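Local coordinates for protein N-acylglucosamine 2-epimerase (Marinomonas mediterranea, PDB 5X32) that catalyses the reversible isomerization of D-mannose to D-fructose, also converts D-lyxose with lower efficiency, and does not accept D-glucose, at residues G81-Y84 / L85-H89; F58-N61 / F62-Y66; Y122-A125 / L126-G129; E17-M20 / A21-P25. All blocks are in the same frame, centred on the assembly; numbering follows the deposited sequence.

Contact 1 of 4, residues G81-Y84 / L85-H89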
loop_
_atom_site.group_PDB
_atom_site.type_symbol
_atom_site.label_atom_id
_atom_site.label_comp_id
_atom_site.label_asym_id
_atom_site.label_seq_id
_atom_site.Cartn_x
_atom_site.Cartn_y
_atom_site.Cartn_z
ATOM N N GLY A 81 13.076 13.526 -3.092
ATOM C CA GLY A 81 12.230 12.963 -2.062
ATOM C C GLY A 81 13.004 12.369 -0.913
ATOM O O GLY A 81 12.684 12.628 0.246
ATOM N N ILE A 82 14.041 11.598 -1.230
ATOM C CA ILE A 82 14.885 11.005 -0.201
ATOM C C ILE A 82 15.522 12.095 0.671
ATOM O O ILE A 82 15.601 11.963 1.900
ATOM C CB ILE A 82 15.992 10.148 -0.811
ATOM C CG1 ILE A 82 15.408 8.988 -1.602
ATOM C CG2 ILE A 82 16.861 9.579 0.288
ATOM C CD1 ILE A 82 14.765 7.939 -0.715
ATOM N N GLN A 83 15.946 13.183 0.038
ATOM C CA GLN A 83 16.550 14.284 0.777
ATOM C C GLN A 83 15.547 14.840 1.774
ATOM O O GLN A 83 15.863 15.007 2.957
ATOM C CB GLN A 83 17.040 15.377 -0.177
ATOM C CG GLN A 83 18.315 15.008 -0.902
ATOM C CD GLN A 83 18.655 15.981 -2.012
ATOM O OE1 GLN A 83 18.057 17.054 -2.124
ATOM N NE2 GLN A 83 19.616 15.603 -2.854
ATOM N N TYR A 84 14.326 15.091 1.314
ATOM C CA TYR A 84 13.304 15.609 2.227
ATOM C C TYR A 84 13.023 14.624 3.358
ATOM O O TYR A 84 12.740 15.012 4.497
ATOM C CB TYR A 84 12.012 15.871 1.497
ATOM C CG TYR A 84 10.992 16.619 2.310
ATOM C CD1 TYR A 84 11.104 17.982 2.513
ATOM C CD2 TYR A 84 9.936 15.944 2.919
ATOM C CE1 TYR A 84 10.162 18.668 3.254
ATOM C CE2 TYR A 84 8.996 16.616 3.669
ATOM C CZ TYR A 84 9.109 17.978 3.833
ATOM O OH TYR A 84 8.168 18.644 4.586
ATOM N N LEU A 85 13.070 13.342 3.028
ATOM C CA LEU A 85 12.773 12.326 4.014
ATOM C C LEU A 85 13.785 12.429 5.134
ATOM O O LEU A 85 13.423 12.506 6.310
ATOM C CB LEU A 85 12.787 10.928 3.381
ATOM C CG LEU A 85 12.530 9.762 4.337
ATOM C CD1 LEU A 85 11.194 9.908 5.054
ATOM C CD2 LEU A 85 12.576 8.440 3.581
ATOM N N ARG A 86 15.057 12.504 4.758
ATOM C CA ARG A 86 16.126 12.383 5.742
ATOM C C ARG A 86 16.447 13.675 6.492
ATOM O O ARG A 86 16.885 13.637 7.640
ATOM C CB ARG A 86 17.383 11.874 5.059
ATOM C CG ARG A 86 17.161 10.628 4.251
ATOM C CD ARG A 86 18.420 9.834 4.209
ATOM N NE ARG A 86 18.695 9.313 5.534
ATOM C CZ ARG A 86 19.908 9.203 6.046
ATOM N NH1 ARG A 86 20.961 9.601 5.338
ATOM N NH2 ARG A 86 20.057 8.714 7.270
ATOM N N GLN A 87 16.211 14.817 5.872
ATOM C CA GLN A 87 16.594 16.075 6.513
ATOM C C GLN A 87 15.458 16.748 7.264
ATOM O O GLN A 87 15.695 17.513 8.206
ATOM C CB GLN A 87 17.179 17.023 5.472
ATOM C CG GLN A 87 18.261 16.335 4.661
ATOM C CD GLN A 87 18.792 17.178 3.528
ATOM O OE1 GLN A 87 18.324 18.297 3.287
ATOM N NE2 GLN A 87 19.767 16.634 2.803
ATOM N N ARG A 88 14.227 16.463 6.851
ATOM C CA ARG A 88 13.075 17.104 7.461
ATOM C C ARG A 88 12.303 16.120 8.325
ATOM O O ARG A 88 11.892 16.470 9.440
ATOM C CB ARG A 88 12.168 17.709 6.390
ATOM C CG ARG A 88 10.977 18.427 6.954
ATOM C CD ARG A 88 11.387 19.360 8.045
ATOM N NE ARG A 88 10.273 20.125 8.586
ATOM C CZ ARG A 88 9.669 19.794 9.719
ATOM N NH1 ARG A 88 10.094 18.729 10.391
ATOM N NH2 ARG A 88 8.660 20.522 10.186
ATOM N N HIS A 89 12.084 14.908 7.808
ATOM C CA HIS A 89 11.269 13.930 8.523
ATOM C C HIS A 89 12.073 13.189 9.571
ATOM O O HIS A 89 11.567 12.916 10.671
ATOM C CB HIS A 89 10.613 12.917 7.562
ATOM C CG HIS A 89 9.317 13.395 6.995
ATOM N ND1 HIS A 89 8.149 13.410 7.723
ATOM C CD2 HIS A 89 9.003 13.873 5.769
ATOM C CE1 HIS A 89 7.173 13.893 6.974
ATOM N NE2 HIS A 89 7.665 14.184 5.784
#

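Contact 2 of 4, residues F58-N61 / F62-Y66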
loop_
_atom_site.group_PDB
_atom_site.type_symbol
_atom_site.label_atom_id
_atom_site.label_comp_id
_atom_site.label_asym_id
_atom_site.label_seq_id
_atom_site.Cartn_x
_atom_site.Cartn_y
_atom_site.Cartn_z
ATOM N N PHE A 58 5.676 8.906 -2.442
ATOM C CA PHE A 58 6.106 9.608 -3.660
ATOM C C PHE A 58 7.491 9.130 -4.083
ATOM O O PHE A 58 7.793 9.024 -5.281
ATOM C CB PHE A 58 6.116 11.125 -3.452
ATOM C CG PHE A 58 4.815 11.790 -3.812
ATOM C CD1 PHE A 58 4.327 11.730 -5.107
ATOM C CD2 PHE A 58 4.077 12.464 -2.861
ATOM C CE1 PHE A 58 3.140 12.334 -5.447
ATOM C CE2 PHE A 58 2.889 13.079 -3.201
ATOM C CZ PHE A 58 2.421 13.011 -4.494
ATOM N N ILE A 59 8.299 8.770 -3.094
ATOM C CA ILE A 59 9.600 8.198 -3.374
ATOM C C ILE A 59 9.397 6.903 -4.123
ATOM O O ILE A 59 10.018 6.692 -5.172
ATOM C CB ILE A 59 10.411 7.966 -2.094
ATOM C CG1 ILE A 59 10.934 9.318 -1.584
ATOM C CG2 ILE A 59 11.580 7.017 -2.360
ATOM C CD1 ILE A 59 11.514 9.278 -0.204
ATOM N N PHE A 60 8.483 6.069 -3.633
ATOM C CA PHE A 60 8.121 4.866 -4.376
ATOM C C PHE A 60 7.691 5.178 -5.824
ATOM O O PHE A 60 8.149 4.523 -6.768
ATOM C CB PHE A 60 6.993 4.120 -3.650
ATOM C CG PHE A 60 6.494 2.927 -4.393
ATOM C CD1 PHE A 60 5.490 3.047 -5.336
ATOM C CD2 PHE A 60 7.060 1.683 -4.180
ATOM C CE1 PHE A 60 5.054 1.937 -6.032
ATOM C CE2 PHE A 60 6.622 0.577 -4.871
ATOM C CZ PHE A 60 5.621 0.701 -5.791
ATOM N N ASN A 61 6.824 6.178 -5.990
ATOM C CA ASN A 61 6.365 6.585 -7.314
ATOM C C ASN A 61 7.516 6.816 -8.263
ATOM O O ASN A 61 7.670 6.124 -9.274
ATOM C CB ASN A 61 5.573 7.891 -7.254
ATOM C CG ASN A 61 4.152 7.715 -6.789
ATOM O OD1 ASN A 61 3.804 6.730 -6.117
ATOM N ND2 ASN A 61 3.306 8.691 -7.142
ATOM N N PHE A 62 8.356 7.783 -7.909
ATOM C CA PHE A 62 9.355 8.260 -8.861
ATOM C C PHE A 62 10.440 7.219 -9.059
ATOM O O PHE A 62 10.953 7.059 -10.168
ATOM C CB PHE A 62 9.943 9.589 -8.401
ATOM C CG PHE A 62 8.975 10.729 -8.510
ATOM C CD1 PHE A 62 8.540 11.165 -9.750
ATOM C CD2 PHE A 62 8.492 11.356 -7.375
ATOM C CE1 PHE A 62 7.647 12.212 -9.863
ATOM C CE2 PHE A 62 7.595 12.389 -7.474
ATOM C CZ PHE A 62 7.176 12.828 -8.725
ATOM N N ALA A 63 10.759 6.478 -8.003
ATOM C CA ALA A 63 11.747 5.416 -8.138
ATOM C C ALA A 63 11.264 4.339 -9.105
ATOM O O ALA A 63 11.958 4.006 -10.063
ATOM C CB ALA A 63 12.074 4.820 -6.795
ATOM N N GLN A 64 10.064 3.816 -8.864
ATOM C CA GLN A 64 9.496 2.784 -9.730
ATOM C C GLN A 64 9.381 3.266 -11.189
ATOM O O GLN A 64 9.689 2.517 -12.144
ATOM C CB GLN A 64 8.133 2.362 -9.198
ATOM C CG GLN A 64 8.190 1.549 -7.915
ATOM C CD GLN A 64 8.923 0.260 -8.102
ATOM O OE1 GLN A 64 8.697 -0.463 -9.075
ATOM N NE2 GLN A 64 9.830 -0.037 -7.183
ATOM N N ALA A 65 8.984 4.528 -11.362
ATOM C CA ALA A 65 8.875 5.082 -12.705
ATOM C C ALA A 65 10.250 5.142 -13.362
ATOM O O ALA A 65 10.395 4.911 -14.556
ATOM C CB ALA A 65 8.244 6.455 -12.672
ATOM N N TYR A 66 11.271 5.450 -12.575
ATOM C CA TYR A 66 12.607 5.503 -13.138
ATOM C C TYR A 66 13.090 4.113 -13.514
ATOM O O TYR A 66 13.728 3.924 -14.544
ATOM C CB TYR A 66 13.588 6.154 -12.168
ATOM C CG TYR A 66 15.026 5.992 -12.600
ATOM C CD1 TYR A 66 15.548 6.758 -13.644
ATOM C CD2 TYR A 66 15.861 5.080 -11.966
ATOM C CE1 TYR A 66 16.853 6.608 -14.044
ATOM C CE2 TYR A 66 17.168 4.926 -12.355
ATOM C CZ TYR A 66 17.663 5.693 -13.394
ATOM O OH TYR A 66 18.974 5.536 -13.784
#

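Contact 3 of 4, residues Y122-A125 / L126-G129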
loop_
_atom_site.group_PDB
_atom_site.type_symbol
_atom_site.label_atom_id
_atom_site.label_comp_id
_atom_site.label_asym_id
_atom_site.label_seq_id
_atom_site.Cartn_x
_atom_site.Cartn_y
_atom_site.Cartn_z
ATOM N N TYR A 122 13.388 3.415 1.324
ATOM C CA TYR A 122 14.837 3.160 1.261
ATOM C C TYR A 122 15.174 2.030 0.295
ATOM O O TYR A 122 16.171 2.147 -0.424
ATOM C CB TYR A 122 15.431 2.862 2.654
ATOM C CG TYR A 122 15.507 4.103 3.523
ATOM C CD1 TYR A 122 15.533 5.360 2.942
ATOM C CD2 TYR A 122 15.496 4.020 4.912
ATOM C CE1 TYR A 122 15.581 6.500 3.709
ATOM C CE2 TYR A 122 15.544 5.160 5.693
ATOM C CZ TYR A 122 15.589 6.402 5.083
ATOM O OH TYR A 122 15.627 7.560 5.827
ATOM N N SER A 123 14.346 0.973 0.244
ATOM C CA SER A 123 14.547 -0.081 -0.751
ATOM C C SER A 123 14.605 0.548 -2.126
ATOM O O SER A 123 15.566 0.359 -2.869
ATOM C CB SER A 123 13.424 -1.122 -0.735
ATOM O OG SER A 123 13.323 -1.780 0.508
ATOM N N ASN A 124 13.613 1.369 -2.436
ATOM C CA ASN A 124 13.583 1.950 -3.769
ATOM C C ASN A 124 14.796 2.851 -4.047
ATOM O O ASN A 124 15.364 2.844 -5.165
ATOM C CB ASN A 124 12.269 2.694 -3.967
ATOM C CG ASN A 124 11.149 1.749 -4.345
ATOM O OD1 ASN A 124 10.938 1.469 -5.525
ATOM N ND2 ASN A 124 10.456 1.205 -3.338
ATOM N N ALA A 125 15.206 3.602 -3.025
ATOM C CA ALA A 125 16.429 4.395 -3.116
ATOM C C ALA A 125 17.594 3.500 -3.519
ATOM O O ALA A 125 18.339 3.811 -4.447
ATOM C CB ALA A 125 16.728 5.094 -1.797
ATOM N N LEU A 126 17.749 2.392 -2.805
ATOM C CA LEU A 126 18.815 1.452 -3.099
ATOM C C LEU A 126 18.765 0.961 -4.537
ATOM O O LEU A 126 19.789 0.997 -5.226
ATOM C CB LEU A 126 18.764 0.254 -2.152
ATOM C CG LEU A 126 19.895 -0.748 -2.377
ATOM C CD1 LEU A 126 21.194 -0.121 -1.990
ATOM C CD2 LEU A 126 19.673 -2.032 -1.614
ATOM N N GLN A 127 17.587 0.533 -4.998
ATOM C CA GLN A 127 17.520 -0.076 -6.319
ATOM C C GLN A 127 17.792 0.957 -7.387
ATOM O O GLN A 127 18.119 0.567 -8.497
ATOM C CB GLN A 127 16.174 -0.720 -6.641
ATOM C CG GLN A 127 15.326 -1.037 -5.461
ATOM C CD GLN A 127 14.299 -2.123 -5.753
ATOM O OE1 GLN A 127 14.622 -3.312 -5.896
ATOM N NE2 GLN A 127 13.093 -1.677 -6.077
ATOM N N ILE A 128 17.584 2.251 -7.109
ATOM C CA ILE A 128 17.994 3.255 -8.111
ATOM C C ILE A 128 19.452 3.763 -7.904
ATOM O O ILE A 128 19.905 4.721 -8.553
ATOM C CB ILE A 128 17.046 4.494 -8.165
ATOM C CG1 ILE A 128 16.928 5.216 -6.820
ATOM C CG2 ILE A 128 15.673 4.104 -8.644
ATOM C CD1 ILE A 128 16.150 6.541 -6.906
ATOM N N GLY A 129 20.179 3.107 -7.006
ATOM C CA GLY A 129 21.617 3.263 -6.911
ATOM C C GLY A 129 22.186 4.059 -5.749
ATOM O O GLY A 129 23.396 4.302 -5.692
#

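Contact 4 of 4, residues E17-M20 / A21-P25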
loop_
_atom_site.group_PDB
_atom_site.type_symbol
_atom_site.label_atom_id
_atom_site.label_comp_id
_atom_site.label_asym_id
_atom_site.label_seq_id
_atom_site.Cartn_x
_atom_site.Cartn_y
_atom_site.Cartn_z
ATOM N N GLU A 17 1.713 5.884 -17.164
ATOM C CA GLU A 17 2.327 7.111 -17.661
ATOM C C GLU A 17 1.375 8.297 -17.484
ATOM O O GLU A 17 1.809 9.404 -17.120
ATOM C CB GLU A 17 2.760 6.955 -19.129
ATOM C CG GLU A 17 2.980 8.263 -19.852
ATOM C CD GLU A 17 3.353 8.082 -21.322
ATOM O OE1 GLU A 17 2.487 7.658 -22.130
ATOM O OE2 GLU A 17 4.528 8.335 -21.664
ATOM N N LYS A 18 0.073 8.056 -17.630
ATOM C CA LYS A 18 -0.859 9.176 -17.528
ATOM C C LYS A 18 -1.036 9.558 -16.041
ATOM O O LYS A 18 -1.182 10.761 -15.686
ATOM C CB LYS A 18 -2.196 8.846 -18.217
ATOM C CG LYS A 18 -3.132 10.064 -18.387
ATOM C CD LYS A 18 -4.468 9.720 -19.090
ATOM C CE LYS A 18 -5.273 10.985 -19.493
ATOM N NZ LYS A 18 -4.905 11.578 -20.835
ATOM N N THR A 19 -0.917 8.560 -15.165
ATOM C CA THR A 19 -0.995 8.850 -13.741
ATOM C C THR A 19 0.226 9.632 -13.274
ATOM O O THR A 19 0.107 10.587 -12.512
ATOM C CB THR A 19 -1.131 7.571 -12.916
ATOM O OG1 THR A 19 -2.420 7.002 -13.170
ATOM C CG2 THR A 19 -0.996 7.862 -11.419
ATOM N N MET A 20 1.394 9.240 -13.761
ATOM C CA MET A 20 2.630 9.936 -13.444
ATOM C C MET A 20 2.495 11.387 -13.884
ATOM O O MET A 20 2.898 12.314 -13.161
ATOM C CB MET A 20 3.826 9.269 -14.127
ATOM C CG MET A 20 4.369 8.062 -13.402
ATOM S SD MET A 20 4.834 8.462 -11.714
ATOM C CE MET A 20 6.374 9.341 -11.975
ATOM N N ALA A 21 1.906 11.570 -15.068
ATOM C CA ALA A 21 1.784 12.905 -15.645
ATOM C C ALA A 21 0.837 13.792 -14.844
ATOM O O ALA A 21 0.963 15.008 -14.906
ATOM C CB ALA A 21 1.344 12.821 -17.070
ATOM N N PHE A 22 -0.142 13.210 -14.144
ATOM C CA PHE A 22 -0.993 14.032 -13.258
ATOM C C PHE A 22 -0.209 14.654 -12.100
ATOM O O PHE A 22 -0.527 15.764 -11.679
ATOM C CB PHE A 22 -2.169 13.235 -12.679
ATOM C CG PHE A 22 -2.912 13.958 -11.567
ATOM C CD1 PHE A 22 -3.886 14.892 -11.857
ATOM C CD2 PHE A 22 -2.628 13.695 -10.232
ATOM C CE1 PHE A 22 -4.565 15.550 -10.837
ATOM C CE2 PHE A 22 -3.295 14.355 -9.210
ATOM C CZ PHE A 22 -4.267 15.277 -9.515
ATOM N N TYR A 23 0.776 13.929 -11.563
ATOM C CA TYR A 23 1.519 14.367 -10.366
ATOM C C TYR A 23 2.799 15.161 -10.704
ATOM O O TYR A 23 3.218 16.050 -9.956
ATOM C CB TYR A 23 1.898 13.153 -9.480
ATOM C CG TYR A 23 0.757 12.466 -8.744
ATOM C CD1 TYR A 23 0.198 13.029 -7.601
ATOM C CD2 TYR A 23 0.274 11.233 -9.162
ATOM C CE1 TYR A 23 -0.846 12.400 -6.914
ATOM C CE2 TYR A 23 -0.775 10.579 -8.475
ATOM C CZ TYR A 23 -1.325 11.167 -7.353
ATOM O OH TYR A 23 -2.342 10.532 -6.672
ATOM N N PHE A 24 3.429 14.805 -11.817
ATOM C CA PHE A 24 4.680 15.421 -12.253
ATOM C C PHE A 24 4.384 16.475 -13.323
ATOM O O PHE A 24 3.596 16.214 -14.243
ATOM C CB PHE A 24 5.646 14.355 -12.781
ATOM C CG PHE A 24 7.054 14.843 -12.979
ATOM C CD1 PHE A 24 7.874 15.121 -11.893
ATOM C CD2 PHE A 24 7.565 15.002 -14.258
ATOM C CE1 PHE A 24 9.172 15.570 -12.077
ATOM C CE2 PHE A 24 8.865 15.445 -14.453
ATOM C CZ PHE A 24 9.671 15.732 -13.360
ATOM N N PRO A 25 4.988 17.680 -13.192
ATOM C CA PRO A 25 5.945 18.080 -12.150
ATOM C C PRO A 25 5.327 18.866 -10.990
ATOM O O PRO A 25 6.075 19.370 -10.142
ATOM C CB PRO A 25 6.900 18.987 -12.914
ATOM C CG PRO A 25 5.948 19.714 -13.841
ATOM C CD PRO A 25 4.905 18.703 -14.253
#

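Contact 1 of 4, residues G81-Y84 / L85-H89
G81, I82 and Q83 each accept an ordinary i to i+4 helix bond, from L85, R86 and Q87; L85 N to G81 O measures 2.9 Å. They belong to the closing turns of helix 72-89, a helix of the (alpha/alpha)6 barrel expected of this family. At Y84 the pattern widens into a pi-type turn: Y84 O takes R88 N at 3.1 Å and, weakly, H89 N at 3.4 Å. The Y84 side chain runs alongside R88, its CG trans to the amide nitrogen (chi1 -170°), which lays the ring along the arginine stem. R88 CB stands over one ring face, 4.0 Å from the Y84 centroid, a CH-pi contact for which arginine's aliphatic base is well suited. H89 approaches obliquely, with CD2 3.5 Å from Y84 CE2 and the ring planes 76° apart. Shrinking Y84 to an alanine would probably open a gap beside H89 and leave the R88 stem without its aromatic support. The stem itself bends at chi2, and the guanidinium beyond it hydrogen-bonds N105 and the G102 carbonyl. The buried imidazole is oriented from its other side, where H89 ND1 hydrogen-bonds V97 O.

Contact 2 of 4, residues F58-N61 / F62-Y66
F60 and Q64, one helical turn apart, make the closest side-chain meeting here. Q64 CG sits over one face of the F60 ring, 3.5 Å from its centroid, as a CH-pi contact displaced toward the CZ rim. Two torsions produce this: F60 CG points away from the backbone N (chi1 176°), swinging the ring along the helix toward Q64, while Q64 folds at chi2 (-62°) and brings its amide round to within 20° of the ring plane. Glutamine suits the place because its methylenes can cover an aromatic face while its amide remains available for a polar partner. That partner is probably N124, whose OD1 lies within bonding reach of Q64 NE2. On another side of the helix F58 and F62 lie side by side, CD1 of F58 being 4.1 Å from CE2 of F62, and both rings meet F34.

Regular backbone bonds hold these pairs in step; Q64 N reaches F60 O at 2.9 Å, and A63 N reaches I59 O at the same length. In the next shell, Y379 meets F60 edge-to-face, and N61 ND2 is held by the T377 carbonyl. The F60 side chain is about 8 Å from that of H380, a proton donor/acceptor by similarity, so the ring belongs to the surroundings of the probable active site. Small A63 and A65 let N124 and Y386 come close. Helix 52-69 thus packs against helix 112-127 through F60, A63 and Q64, against helix 72-89 through I59 and F62, and against helix 379-390 through N61 and A65.

Contact 3 of 4, residues Y122-A125 / L126-G129
Between A125 and G129 helix 112-127 ends in a Schellman motif: L130 N returns to A125 O, and G129 N bonds L126 O at 2.8 Å. G129 has a positive phi of 106°, where a side chain would jam against the preceding carbonyl oxygen, so glycine is the natural residue. Before the turn the helix is regular, with L126 N on Y122 O and Q127 N on S123 O. I128 N is shared, reaching N124 O at 3.0 Å and, weakly, A125 O at 3.2 Å. The I128 CG1 branch is wedged beside both main-chain neighbours of CA (chi1 58°), next to the carbonyl oxygens of N124 and A125.

Q127 lays CG against S123 O, then extends so that its amide plane stands almost at right angles to that of N124, NE2 lying 3.9 Å from N124 OD1; it also touches Q64 of helix 52-69. Replacing Q127 with an alanine would probably uncover this side of the N124 and Q64 amides and leave both less confined.

N124 probably accepts Q64 NE2 at OD1 and gives ND2 to the L120 carbonyl, a pairing consistent with the way its amide is turned. The chemistry is consistent with a buried polar link between helices 52-69 and 112-127, while at the helix end the backbone itself supplies donors for carbonyls that would otherwise lack them.

Contact 4 of 4, residues E17-M20 / A21-P25
A21 begins the second segment with its N on E17 O at 3.0 Å, and its methyl, resting by the carbonyls of E17 and K18, suits an exposed side of helix 9-23. F22 follows, its N bonded to K18 O at 3.1 Å and weakly to T19 O. The F22 side chain heads away from the first segment toward A355 and K371, and its CD2 stands over the centre of the neighbouring Y23 ring.

Y23 turns back along the helix. With CG beside the backbone N (chi1 -71°) and anti to the carbonyl carbon, the ring runs beside T19, bringing CE2 4.0 Å from T19 CG2 and CD2 3.4 Å from T19 O. Threonine fits because the methyl faces the ring while OG1 is bound to the H15 carbonyl. Tyrosine suits its own place by being apolar at the ring, where F58 and F38 meet it edge-to-face, and polar at OH, which hydrogen-bonds S372 OG. The Y23 side chain lies about 9 Å from that of H380, catalytic by similarity.

F24 is the first residue to leave helical angles, yet its N still reaches M20 O at 2.9 Å, an oxygen that Y23 N also approaches in a weak bond. The F24 ring meets Y74 edge-to-face. P25, after a cis peptide, sets CB over the F24 ring and, lacking an N-H, cannot extend the helix bonding.

M20, a flexible chain bent at chi2 and chi3, packs on F62, A65 and M382. The chemistry implies a helix end whose last carbonyl bonds converge on M20 O, with thioether and aromatic groups making an apolar joint to its neighbours.

Overall arrangement
Along the chain the order is contact 4, contact 2, contact 1, contact 3, on helices 9-23, 52-69, 72-89 and 112-127, helices of what is probably this family's (alpha/alpha)6 barrel. Contact 2 touches all three others: its centre lies about 11 Å from that of contact 4, 15 Å from contact 1 and 10 Å from contact 3. Contacts 1 and 3, with centres about 14 Å apart, also pack directly, I82 meeting A125 and L85 meeting Y122. Contact 4 is remote from both, its nearest atoms about 10 Å from contact 1 and 11 Å from contact 3. Helix 52-69 therefore ties helix 9-23 to helices 72-89 and 112-127; contacts 2 and 4 come near H380, catalytic by similarity.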